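Local coordinates for erythrocyte membrane protein 1 (Plasmodium falciparum, PDB 2XU0) that probably binds host cell-surface receptors, this piece being the N-terminal segment and first Duffy-binding-like domain of a much longer adhesin linked to rosetting, at residues N160-A165 / E262-A267; R204-F209 / L252-W257; Q311-F316 / L396-E401. The protein carries 10 engineered substitutions. All blocks are in the same frame, centred on the assembly; numbering follows the deposited sequence.

Contact 1. Residues N160-A165 / E262-A267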
loop_
_atom_site.group_PDB
_atom_site.type_symbol
_atom_site.label_atom_id
_atom_site.label_comp_id
_atom_site.label_asym_id
_atom_site.label_seq_id
_atom_site.Cartn_x
_atom_site.Cartn_y
_atom_site.Cartn_z
ATOM N N ASN A 160 7.429 -16.100 -16.997
ATOM C CA ASN A 160 6.475 -16.283 -15.890
ATOM C C ASN A 160 6.151 -14.995 -15.130
ATOM O O ASN A 160 4.979 -14.705 -14.892
ATOM C CB ASN A 160 6.979 -17.359 -14.921
ATOM C CG ASN A 160 6.976 -18.730 -15.546
ATOM O OD1 ASN A 160 7.989 -19.206 -16.067
ATOM N ND2 ASN A 160 5.824 -19.369 -15.552
ATOM N N VAL A 161 7.192 -14.206 -14.790
ATOM C CA VAL A 161 7.053 -12.936 -14.068
ATOM C C VAL A 161 6.288 -11.897 -14.883
ATOM O O VAL A 161 5.466 -11.169 -14.332
ATOM C CB VAL A 161 8.413 -12.428 -13.485
ATOM C CG1 VAL A 161 8.237 -11.081 -12.757
ATOM C CG2 VAL A 161 9.014 -13.469 -12.529
ATOM N N LEU A 162 6.510 -11.860 -16.209
ATOM C CA LEU A 162 5.769 -10.933 -17.087
ATOM C C LEU A 162 4.301 -11.310 -17.107
ATOM O O LEU A 162 3.447 -10.428 -17.045
ATOM C CB LEU A 162 6.329 -10.901 -18.519
ATOM C CG LEU A 162 7.735 -10.332 -18.753
ATOM C CD1 LEU A 162 7.979 -10.170 -20.231
ATOM C CD2 LEU A 162 7.947 -8.989 -18.082
ATOM N N VAL A 163 4.004 -12.630 -17.093
ATOM C CA VAL A 163 2.620 -13.154 -17.046
ATOM C C VAL A 163 1.967 -12.694 -15.728
ATOM O O VAL A 163 0.827 -12.224 -15.748
ATOM C CB VAL A 163 2.590 -14.713 -17.242
ATOM C CG1 VAL A 163 1.182 -15.300 -17.009
ATOM C CG2 VAL A 163 3.120 -15.107 -18.633
ATOM N N THR A 164 2.720 -12.764 -14.583
ATOM C CA THR A 164 2.202 -12.315 -13.275
ATOM C C THR A 164 1.865 -10.806 -13.349
ATOM O O THR A 164 0.762 -10.387 -12.979
ATOM C CB THR A 164 3.277 -12.593 -12.178
ATOM O OG1 THR A 164 3.571 -13.985 -12.095
ATOM C CG2 THR A 164 2.893 -12.061 -10.823
ATOM N N ALA A 165 2.825 -10.006 -13.845
ATOM C CA ALA A 165 2.686 -8.551 -13.981
ATOM C C ALA A 165 1.484 -8.154 -14.824
ATOM O O ALA A 165 0.641 -7.374 -14.364
ATOM C CB ALA A 165 3.981 -7.953 -14.533
ATOM N N GLU A 262 12.626 -3.154 -15.675
ATOM C CA GLU A 262 12.072 -2.305 -16.718
ATOM C C GLU A 262 11.011 -3.015 -17.551
ATOM O O GLU A 262 9.943 -2.451 -17.721
ATOM C CB GLU A 262 13.187 -1.733 -17.591
ATOM C CG GLU A 262 12.651 -0.784 -18.641
ATOM C CD GLU A 262 13.704 -0.305 -19.616
ATOM O OE1 GLU A 262 13.508 -0.495 -20.838
ATOM O OE2 GLU A 262 14.717 0.271 -19.160
ATOM N N GLN A 263 11.296 -4.231 -18.058
ATOM C CA GLN A 263 10.351 -5.068 -18.837
ATOM C C GLN A 263 9.185 -5.488 -17.947
ATOM O O GLN A 263 8.022 -5.455 -18.381
ATOM C CB GLN A 263 11.017 -6.357 -19.339
ATOM C CG GLN A 263 12.346 -6.202 -20.033
ATOM C CD GLN A 263 12.865 -7.548 -20.454
ATOM O OE1 GLN A 263 12.299 -8.206 -21.336
ATOM N NE2 GLN A 263 13.947 -7.991 -19.813
ATOM N N ILE A 264 9.484 -5.851 -16.682
ATOM C CA ILE A 264 8.447 -6.215 -15.710
ATOM C C ILE A 264 7.440 -5.046 -15.550
ATOM O O ILE A 264 6.225 -5.272 -15.611
ATOM C CB ILE A 264 9.059 -6.734 -14.371
ATOM C CG1 ILE A 264 9.736 -8.126 -14.602
ATOM C CG2 ILE A 264 7.962 -6.839 -13.247
ATOM C CD1 ILE A 264 11.046 -8.471 -13.717
ATOM N N TRP A 265 7.945 -3.795 -15.420
ATOM C CA TRP A 265 7.076 -2.603 -15.297
ATOM C C TRP A 265 6.226 -2.446 -16.561
ATOM O O TRP A 265 5.072 -2.030 -16.457
ATOM C CB TRP A 265 7.902 -1.326 -15.083
ATOM C CG TRP A 265 7.043 -0.077 -14.964
ATOM C CD1 TRP A 265 6.840 0.874 -15.919
ATOM C CD2 TRP A 265 6.201 0.281 -13.859
ATOM N NE1 TRP A 265 5.897 1.777 -15.496
ATOM C CE2 TRP A 265 5.534 1.470 -14.210
ATOM C CE3 TRP A 265 5.968 -0.278 -12.586
ATOM C CZ2 TRP A 265 4.630 2.096 -13.351
ATOM C CZ3 TRP A 265 5.068 0.340 -11.739
ATOM C CH2 TRP A 265 4.442 1.532 -12.100
ATOM N N LYS A 266 6.838 -2.712 -17.759
ATOM C CA LYS A 266 6.162 -2.632 -19.066
ATOM C C LYS A 266 5.005 -3.633 -19.084
ATOM O O LYS A 266 3.885 -3.238 -19.338
ATOM C CB LYS A 266 7.166 -2.880 -20.217
ATOM C CG LYS A 266 6.612 -2.520 -21.585
ATOM C CD LYS A 266 7.656 -2.584 -22.691
ATOM C CE LYS A 266 7.006 -2.298 -24.030
ATOM N NZ LYS A 266 7.947 -2.487 -25.168
ATOM N N ALA A 267 5.244 -4.905 -18.706
ATOM C CA ALA A 267 4.161 -5.892 -18.630
ATOM C C ALA A 267 3.059 -5.464 -17.632
ATOM O O ALA A 267 1.866 -5.493 -17.958
ATOM C CB ALA A 267 4.729 -7.252 -18.254
#
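Apolar contacts carry the meeting of Val161, Leu162 and Ala165 with Ile264 and Ala267, and no hydrogen bond crosses between the two helical segments. Their axes come within 8.3 Å at a crossing angle of -36°, a close, roughly parallel pairing consistent with the two alanines at the interface: the methyls Ala165 CB and Ala267 CB lie 3.9 Å apart, both on bonds directed at the opposite helix.

Branched side chains close the rest. Leu162 starts out along the side of its helix, but its CD2 methyl reaches across and touches Ala267 CB at 3.7 Å and Ile264 CG1 at 4.0 Å. Beside it, Val161 CG1, anti to the backbone N (chi1 179°), meets Ile264 CG1 at 3.8 Å.

A third group is methyl against backbone carbonyl. Leu162 CD2 is 3.5 Å from Gln263 O, and in the same way Ala267 CB rests on Leu162 O and Ala165 CB on Ile264 O, so the side chains pack down onto the opposite main chain. The polar end of Gln263 turns to another partner, its NE2 donating to Gly50 O.

This is plain helix packing, away from the annotated sites, joining helix 154-175 to helix 249-268 within the Duffy-binding fold. Leu78 of the short helix 78-81 touches Leu162, while Leu158, one turn before Leu162 on helix 154-175, extends the contact to Gln263 and Ile264.

Contact 2. Residues R204-F209 / L252-W257; sequences RGRDMF and LREDWW
Arg204 and Arg253 bring the backbones nearest, with CA atoms 5.0 Å apart, where helix 186-204 ends against the side of helix 249-268. The ending is a Schellman motif: Gly205 leaves helical geometry with positive phi and two bonds back into the last turn. Beyond it, Asp207 OD2 accepts from Phe209 N in an Asx turn.

Trp257 CD1 lies over one face of the Arg204 guanidinium, toward its rim, in an off-centre cation-pi contact, Arg204 CZ being 4.2 Å from the five-membered ring centroid and the two planes 38° apart. Arg204 CD packs 3.6 Å from Trp257 CB, and the chi3 bend (-61°) then turns NE and the guanidinium toward the indole CD1. Asp307 ties both groups together, its backbone O accepting from Arg204 NH2 and its carboxylate from Trp257 NE1. Arg253 spreads a guanidinium face over Gly205 CA, its NH1 bonded to Val203 O.

Arg206 makes the salt bridge: NH2 to Glu254 OE1, 3.0 Å, with an N-H...O angle of 158°. The oxygen lies in the guanidinium plane, yet the nitrogen stands well above the carboxylate plane. A water accepts from Arg206 NE at 3.0 Å and donates to Glu254 OE1 at 3.2 Å.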
loop_
_atom_site.group_PDB
_atom_site.type_symbol
_atom_site.label_atom_id
_atom_site.label_comp_id
_atom_site.label_asym_id
_atom_site.label_seq_id
_atom_site.Cartn_x
_atom_site.Cartn_y
_atom_site.Cartn_z
ATOM N N ARG A 204 12.717 -11.392 -5.229
ATOM C CA ARG A 204 13.985 -11.330 -4.469
ATOM C C ARG A 204 14.023 -12.164 -3.192
ATOM O O ARG A 204 15.084 -12.303 -2.594
ATOM C CB ARG A 204 14.387 -9.861 -4.195
ATOM C CG ARG A 204 14.823 -9.102 -5.476
ATOM C CD ARG A 204 14.983 -7.603 -5.293
ATOM N NE ARG A 204 13.732 -6.949 -4.894
ATOM C CZ ARG A 204 13.552 -5.632 -4.801
ATOM N NH1 ARG A 204 14.538 -4.793 -5.114
ATOM N NH2 ARG A 204 12.395 -5.145 -4.395
ATOM N N GLY A 205 12.876 -12.672 -2.761
ATOM C CA GLY A 205 12.781 -13.439 -1.528
ATOM C C GLY A 205 12.822 -12.593 -0.267
ATOM O O GLY A 205 13.149 -13.103 0.806
ATOM N N ARG A 206 12.432 -11.299 -0.377
ATOM C CA ARG A 206 12.395 -10.332 0.722
ATOM C C ARG A 206 10.969 -10.157 1.239
ATOM O O ARG A 206 10.793 -9.687 2.355
ATOM C CB ARG A 206 12.927 -8.981 0.241
ATOM C CG ARG A 206 14.419 -8.983 -0.140
ATOM C CD ARG A 206 14.733 -7.643 -0.778
ATOM N NE ARG A 206 16.126 -7.487 -1.198
ATOM C CZ ARG A 206 16.615 -6.350 -1.682
ATOM N NH1 ARG A 206 15.843 -5.277 -1.782
ATOM N NH2 ARG A 206 17.884 -6.267 -2.035
ATOM N N ASP A 207 9.947 -10.545 0.429
ATOM C CA ASP A 207 8.551 -10.410 0.798
ATOM C C ASP A 207 8.238 -11.110 2.124
ATOM O O ASP A 207 8.732 -12.217 2.358
ATOM C CB ASP A 207 7.657 -10.893 -0.358
ATOM C CG ASP A 207 6.212 -10.933 0.010
ATOM O OD1 ASP A 207 5.556 -9.854 -0.025
ATOM O OD2 ASP A 207 5.765 -11.985 0.498
ATOM N N MET A 208 7.458 -10.455 2.990
ATOM C CA MET A 208 7.126 -10.935 4.354
ATOM C C MET A 208 5.845 -11.785 4.414
ATOM O O MET A 208 5.556 -12.370 5.453
ATOM C CB MET A 208 6.895 -9.732 5.289
ATOM C CG MET A 208 8.132 -8.977 5.698
ATOM S SD MET A 208 7.607 -7.618 6.793
ATOM C CE MET A 208 7.337 -6.357 5.661
ATOM N N PHE A 209 5.043 -11.805 3.341
ATOM C CA PHE A 209 3.775 -12.534 3.401
ATOM C C PHE A 209 3.911 -14.022 3.136
ATOM O O PHE A 209 4.570 -14.437 2.187
ATOM C CB PHE A 209 2.681 -11.856 2.567
ATOM C CG PHE A 209 1.270 -12.380 2.766
ATOM C CD1 PHE A 209 0.590 -12.163 3.961
ATOM C CD2 PHE A 209 0.582 -12.990 1.717
ATOM C CE1 PHE A 209 -0.731 -12.614 4.128
ATOM C CE2 PHE A 209 -0.720 -13.462 1.896
ATOM C CZ PHE A 209 -1.363 -13.278 3.101
ATOM N N LEU A 252 22.202 -12.681 -6.367
ATOM C CA LEU A 252 21.774 -13.139 -7.685
ATOM C C LEU A 252 20.318 -12.736 -7.989
ATOM O O LEU A 252 20.028 -12.296 -9.108
ATOM C CB LEU A 252 21.954 -14.667 -7.779
ATOM C CG LEU A 252 21.654 -15.316 -9.127
ATOM C CD1 LEU A 252 22.739 -14.986 -10.145
ATOM C CD2 LEU A 252 21.530 -16.819 -8.974
ATOM N N ARG A 253 19.413 -12.893 -7.004
ATOM C CA ARG A 253 18.004 -12.525 -7.187
ATOM C C ARG A 253 17.800 -11.007 -7.241
ATOM O O ARG A 253 16.965 -10.545 -8.013
ATOM C CB ARG A 253 17.128 -13.126 -6.094
ATOM C CG ARG A 253 17.067 -14.630 -6.098
ATOM C CD ARG A 253 15.672 -14.972 -5.656
ATOM N NE ARG A 253 15.654 -15.810 -4.487
ATOM C CZ ARG A 253 14.561 -16.163 -3.831
ATOM N NH1 ARG A 253 13.370 -15.713 -4.212
ATOM N NH2 ARG A 253 14.647 -16.959 -2.782
ATOM N N GLU A 254 18.579 -10.240 -6.436
ATOM C CA GLU A 254 18.590 -8.771 -6.385
ATOM C C GLU A 254 18.947 -8.194 -7.747
ATOM O O GLU A 254 18.336 -7.209 -8.174
ATOM C CB GLU A 254 19.701 -8.283 -5.431
ATOM C CG GLU A 254 19.299 -8.224 -3.982
ATOM C CD GLU A 254 20.439 -7.963 -3.012
ATOM O OE1 GLU A 254 20.194 -8.108 -1.791
ATOM O OE2 GLU A 254 21.565 -7.627 -3.459
ATOM N N ASP A 255 20.041 -8.730 -8.357
ATOM C CA ASP A 255 20.550 -8.275 -9.652
ATOM C C ASP A 255 19.617 -8.707 -10.745
ATOM O O ASP A 255 19.340 -7.920 -11.636
ATOM C CB ASP A 255 21.971 -8.801 -9.894
ATOM C CG ASP A 255 22.983 -8.101 -9.016
ATOM O OD1 ASP A 255 22.571 -7.214 -8.216
ATOM O OD2 ASP A 255 24.184 -8.379 -9.168
ATOM N N TRP A 256 19.054 -9.917 -10.644
ATOM C CA TRP A 256 18.073 -10.333 -11.624
ATOM C C TRP A 256 16.928 -9.322 -11.641
ATOM O O TRP A 256 16.533 -8.885 -12.714
ATOM C CB TRP A 256 17.552 -11.751 -11.341
ATOM C CG TRP A 256 16.754 -12.302 -12.491
ATOM C CD1 TRP A 256 17.239 -12.973 -13.573
ATOM C CD2 TRP A 256 15.351 -12.111 -12.731
ATOM N NE1 TRP A 256 16.215 -13.270 -14.446
ATOM C CE2 TRP A 256 15.046 -12.745 -13.959
ATOM C CE3 TRP A 256 14.314 -11.471 -12.022
ATOM C CZ2 TRP A 256 13.750 -12.765 -14.492
ATOM C CZ3 TRP A 256 13.025 -11.512 -12.541
ATOM C CH2 TRP A 256 12.757 -12.134 -13.773
ATOM N N TRP A 257 16.414 -8.924 -10.450
ATOM C CA TRP A 257 15.317 -7.966 -10.377
ATOM C C TRP A 257 15.709 -6.653 -11.033
ATOM O O TRP A 257 15.019 -6.167 -11.925
ATOM C CB TRP A 257 14.849 -7.729 -8.925
ATOM C CG TRP A 257 13.756 -6.693 -8.856
ATOM C CD1 TRP A 257 13.904 -5.372 -8.547
ATOM C CD2 TRP A 257 12.423 -6.834 -9.374
ATOM N NE1 TRP A 257 12.705 -4.709 -8.703
ATOM C CE2 TRP A 257 11.798 -5.566 -9.277
ATOM C CE3 TRP A 257 11.686 -7.921 -9.887
ATOM C CZ2 TRP A 257 10.453 -5.374 -9.591
ATOM C CZ3 TRP A 257 10.349 -7.730 -10.205
ATOM C CH2 TRP A 257 9.750 -6.465 -10.076
HETATM O O HOH W 1 17.149 -5.435 -6.471
HETATM O O HOH W 2 17.776 -9.915 -0.719
#

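Contact 3. Residues Q311-F316 / L396-E401; sequences QFLRWF and LKYSME. With PRO (proline), chain B.
One face of the Phe312 ring is taken by Lys397, whose CG stands 3.8 Å from the ring centroid, 22° off the normal, in a CH-pi contact. Lys397 CB adds to this at the rim, 3.6 Å from Phe312 CE1. The Tyr398 ring is met at its edge instead: Leu313 CD2 lies near the plane of that ring, 3.6 Å from CE1, and Phe312 CE2 also approaches the edge. Phe432 of helix 429-437 stacks with the Tyr398 ring.

Phe312 projects from its helix with CG anti to the backbone N (chi1 164°), which directs the ring at the opposite main chain, CZ being 3.6 Å from Tyr398 N. Such bulky insertion agrees with the wide separation of the axes, 11.0 Å at their closest, as the segments run nearly antiparallel at 154°. Glu401 adds its CG, 4.0 Å from Phe312 CD2, while its carboxylate forms a salt bridge with Lys404; Tyr398 OH bonds to Tyr426 O.

On another side of segment 396-401, Leu396 CD2 and Met400 SD pack against the bound proline, which is hydrogen-bonded by Asn126 N and Gly127 N. Antiparallel packing of long helices, here 311-338 against 371-407, is typical of the helical core of Duffy-binding-like domains, and this stretch of it adds one wall of the proline pocket.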
loop_
_atom_site.group_PDB
_atom_site.type_symbol
_atom_site.label_atom_id
_atom_site.label_comp_id
_atom_site.label_asym_id
_atom_site.label_seq_id
_atom_site.Cartn_x
_atom_site.Cartn_y
_atom_site.Cartn_z
ATOM N N GLN A 311 9.660 -3.004 2.549
ATOM C CA GLN A 311 8.268 -3.460 2.457
ATOM C C GLN A 311 7.359 -2.993 3.597
ATOM O O GLN A 311 6.237 -2.552 3.335
ATOM C CB GLN A 311 8.215 -4.981 2.257
ATOM C CG GLN A 311 6.798 -5.527 2.038
ATOM C CD GLN A 311 6.793 -6.947 1.633
ATOM O OE1 GLN A 311 7.196 -7.838 2.394
ATOM N NE2 GLN A 311 6.228 -7.207 0.454
ATOM N N PHE A 312 7.840 -3.081 4.855
ATOM C CA PHE A 312 7.084 -2.640 6.023
ATOM C C PHE A 312 6.689 -1.150 5.879
ATOM O O PHE A 312 5.571 -0.781 6.206
ATOM C CB PHE A 312 7.893 -2.881 7.341
ATOM C CG PHE A 312 7.306 -2.080 8.487
ATOM C CD1 PHE A 312 6.078 -2.432 9.044
ATOM C CD2 PHE A 312 7.913 -0.900 8.916
ATOM C CE1 PHE A 312 5.453 -1.604 9.984
ATOM C CE2 PHE A 312 7.302 -0.092 9.880
ATOM C CZ PHE A 312 6.082 -0.460 10.422
ATOM N N LEU A 313 7.624 -0.294 5.438
ATOM C CA LEU A 313 7.353 1.139 5.249
ATOM C C LEU A 313 6.300 1.383 4.146
ATOM O O LEU A 313 5.436 2.256 4.285
ATOM C CB LEU A 313 8.671 1.907 4.942
ATOM C CG LEU A 313 9.703 1.875 6.081
ATOM C CD1 LEU A 313 10.999 2.537 5.664
ATOM C CD2 LEU A 313 9.119 2.467 7.406
ATOM N N ARG A 314 6.387 0.623 3.063
ATOM C CA ARG A 314 5.425 0.686 1.956
ATOM C C ARG A 314 4.056 0.249 2.455
ATOM O O ARG A 314 3.090 0.899 2.141
ATOM C CB ARG A 314 5.823 -0.275 0.841
ATOM C CG ARG A 314 7.119 0.074 0.143
ATOM C CD ARG A 314 7.246 -0.695 -1.149
ATOM N NE ARG A 314 6.814 -2.104 -1.091
ATOM C CZ ARG A 314 7.630 -3.148 -1.172
ATOM N NH1 ARG A 314 8.942 -2.976 -1.178
ATOM N NH2 ARG A 314 7.140 -4.374 -1.179
ATOM N N TRP A 315 3.980 -0.838 3.247
ATOM C CA TRP A 315 2.697 -1.325 3.750
ATOM C C TRP A 315 2.034 -0.391 4.730
ATOM O O TRP A 315 0.816 -0.263 4.699
ATOM C CB TRP A 315 2.824 -2.723 4.365
ATOM C CG TRP A 315 3.130 -3.839 3.396
ATOM C CD1 TRP A 315 3.121 -3.787 2.025
ATOM C CD2 TRP A 315 3.277 -5.229 3.748
ATOM N NE1 TRP A 315 3.357 -5.051 1.507
ATOM C CE2 TRP A 315 3.421 -5.957 2.541
ATOM C CE3 TRP A 315 3.306 -5.927 4.971
ATOM C CZ2 TRP A 315 3.639 -7.352 2.530
ATOM C CZ3 TRP A 315 3.554 -7.298 4.960
ATOM C CH2 TRP A 315 3.728 -7.994 3.755
ATOM N N PHE A 316 2.830 0.266 5.596
ATOM C CA PHE A 316 2.317 1.196 6.578
ATOM C C PHE A 316 1.823 2.463 5.843
ATOM O O PHE A 316 0.806 3.024 6.227
ATOM C CB PHE A 316 3.446 1.505 7.610
ATOM C CG PHE A 316 3.078 2.179 8.916
ATOM C CD1 PHE A 316 1.743 2.417 9.253
ATOM C CD2 PHE A 316 4.073 2.605 9.803
ATOM C CE1 PHE A 316 1.405 3.040 10.467
ATOM C CE2 PHE A 316 3.737 3.257 10.997
ATOM C CZ PHE A 316 2.409 3.449 11.336
ATOM N N LEU A 396 4.642 0.328 16.730
ATOM C CA LEU A 396 5.649 -0.450 17.446
ATOM C C LEU A 396 6.667 -1.064 16.470
ATOM O O LEU A 396 7.870 -1.021 16.736
ATOM C CB LEU A 396 4.985 -1.566 18.292
ATOM C CG LEU A 396 4.224 -1.114 19.522
ATOM C CD1 LEU A 396 3.298 -2.201 20.011
ATOM C CD2 LEU A 396 5.170 -0.746 20.639
ATOM N N LYS A 397 6.191 -1.632 15.364
ATOM C CA LYS A 397 7.063 -2.246 14.370
ATOM C C LYS A 397 8.045 -1.227 13.809
ATOM O O LYS A 397 9.180 -1.595 13.536
ATOM C CB LYS A 397 6.253 -2.906 13.225
ATOM C CG LYS A 397 7.115 -3.805 12.278
ATOM C CD LYS A 397 7.697 -4.969 13.041
ATOM C CE LYS A 397 8.328 -6.043 12.209
ATOM N NZ LYS A 397 8.817 -7.137 13.089
ATOM N N TYR A 398 7.596 0.029 13.596
ATOM C CA TYR A 398 8.417 1.124 13.097
ATOM C C TYR A 398 9.581 1.367 14.058
ATOM O O TYR A 398 10.742 1.380 13.637
ATOM C CB TYR A 398 7.598 2.419 12.874
ATOM C CG TYR A 398 8.439 3.522 12.269
ATOM C CD1 TYR A 398 8.689 3.559 10.901
ATOM C CD2 TYR A 398 9.136 4.422 13.079
ATOM C CE1 TYR A 398 9.539 4.517 10.343
ATOM C CE2 TYR A 398 9.958 5.409 12.526
ATOM C CZ TYR A 398 10.172 5.441 11.158
ATOM O OH TYR A 398 11.004 6.381 10.591
ATOM N N SER A 399 9.267 1.541 15.349
ATOM C CA SER A 399 10.274 1.734 16.388
ATOM C C SER A 399 11.305 0.568 16.370
ATOM O O SER A 399 12.506 0.810 16.369
ATOM C CB SER A 399 9.580 1.839 17.743
ATOM O OG SER A 399 10.532 1.971 18.783
ATOM N N MET A 400 10.822 -0.674 16.286
ATOM C CA MET A 400 11.622 -1.888 16.226
ATOM C C MET A 400 12.552 -1.917 15.003
ATOM O O MET A 400 13.702 -2.287 15.164
ATOM C CB MET A 400 10.724 -3.125 16.237
ATOM C CG MET A 400 10.064 -3.365 17.592
ATOM S SD MET A 400 8.668 -4.494 17.469
ATOM C CE MET A 400 9.533 -6.061 17.284
ATOM N N GLU A 401 12.058 -1.505 13.791
ATOM C CA GLU A 401 12.875 -1.442 12.569
ATOM C C GLU A 401 13.982 -0.401 12.717
ATOM O O GLU A 401 15.119 -0.682 12.358
ATOM C CB GLU A 401 12.011 -1.208 11.296
ATOM C CG GLU A 401 11.071 -2.363 10.982
ATOM C CD GLU A 401 11.771 -3.694 10.750
ATOM O OE1 GLU A 401 12.202 -3.947 9.605
ATOM O OE2 GLU A 401 11.908 -4.479 11.714
HETATM N N PRO B . 8.830 -5.246 21.412
HETATM C CA PRO B . 7.546 -5.145 22.130
HETATM C C PRO B . 6.388 -5.695 21.295
HETATM O O PRO B . 6.480 -5.641 20.035
HETATM C CB PRO B . 7.393 -3.628 22.386
HETATM C CG PRO B . 8.305 -2.952 21.385
HETATM C CD PRO B . 9.435 -3.919 21.154
HETATM O OXT PRO B . 5.374 -6.130 21.894
#

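Overall arrangement
Contacts 1 and 3 are buried, apolar helix pairs, whereas contact 2 is only partly buried and relies on charge, waters and a cation-pi pair. Contacts 1 and 2 share helix 249-268 and touch directly: Ile264 CD1 packs 3.7 Å from Trp257 CZ3, and contact 2 is nested inside the chain loop that contact 1 closes. Contact 3 follows in series and is built from two other helices; its centre is about 27 Å from that of contact 1, without touch. Contact 2 bridges them, since its loop reaches Gln311 through probable hydrogen bonds to Met208 N and Asp207 OD1. The closer axes of contact 1 go with small alanines, the wider ones of contact 3 with inserted aromatic rings.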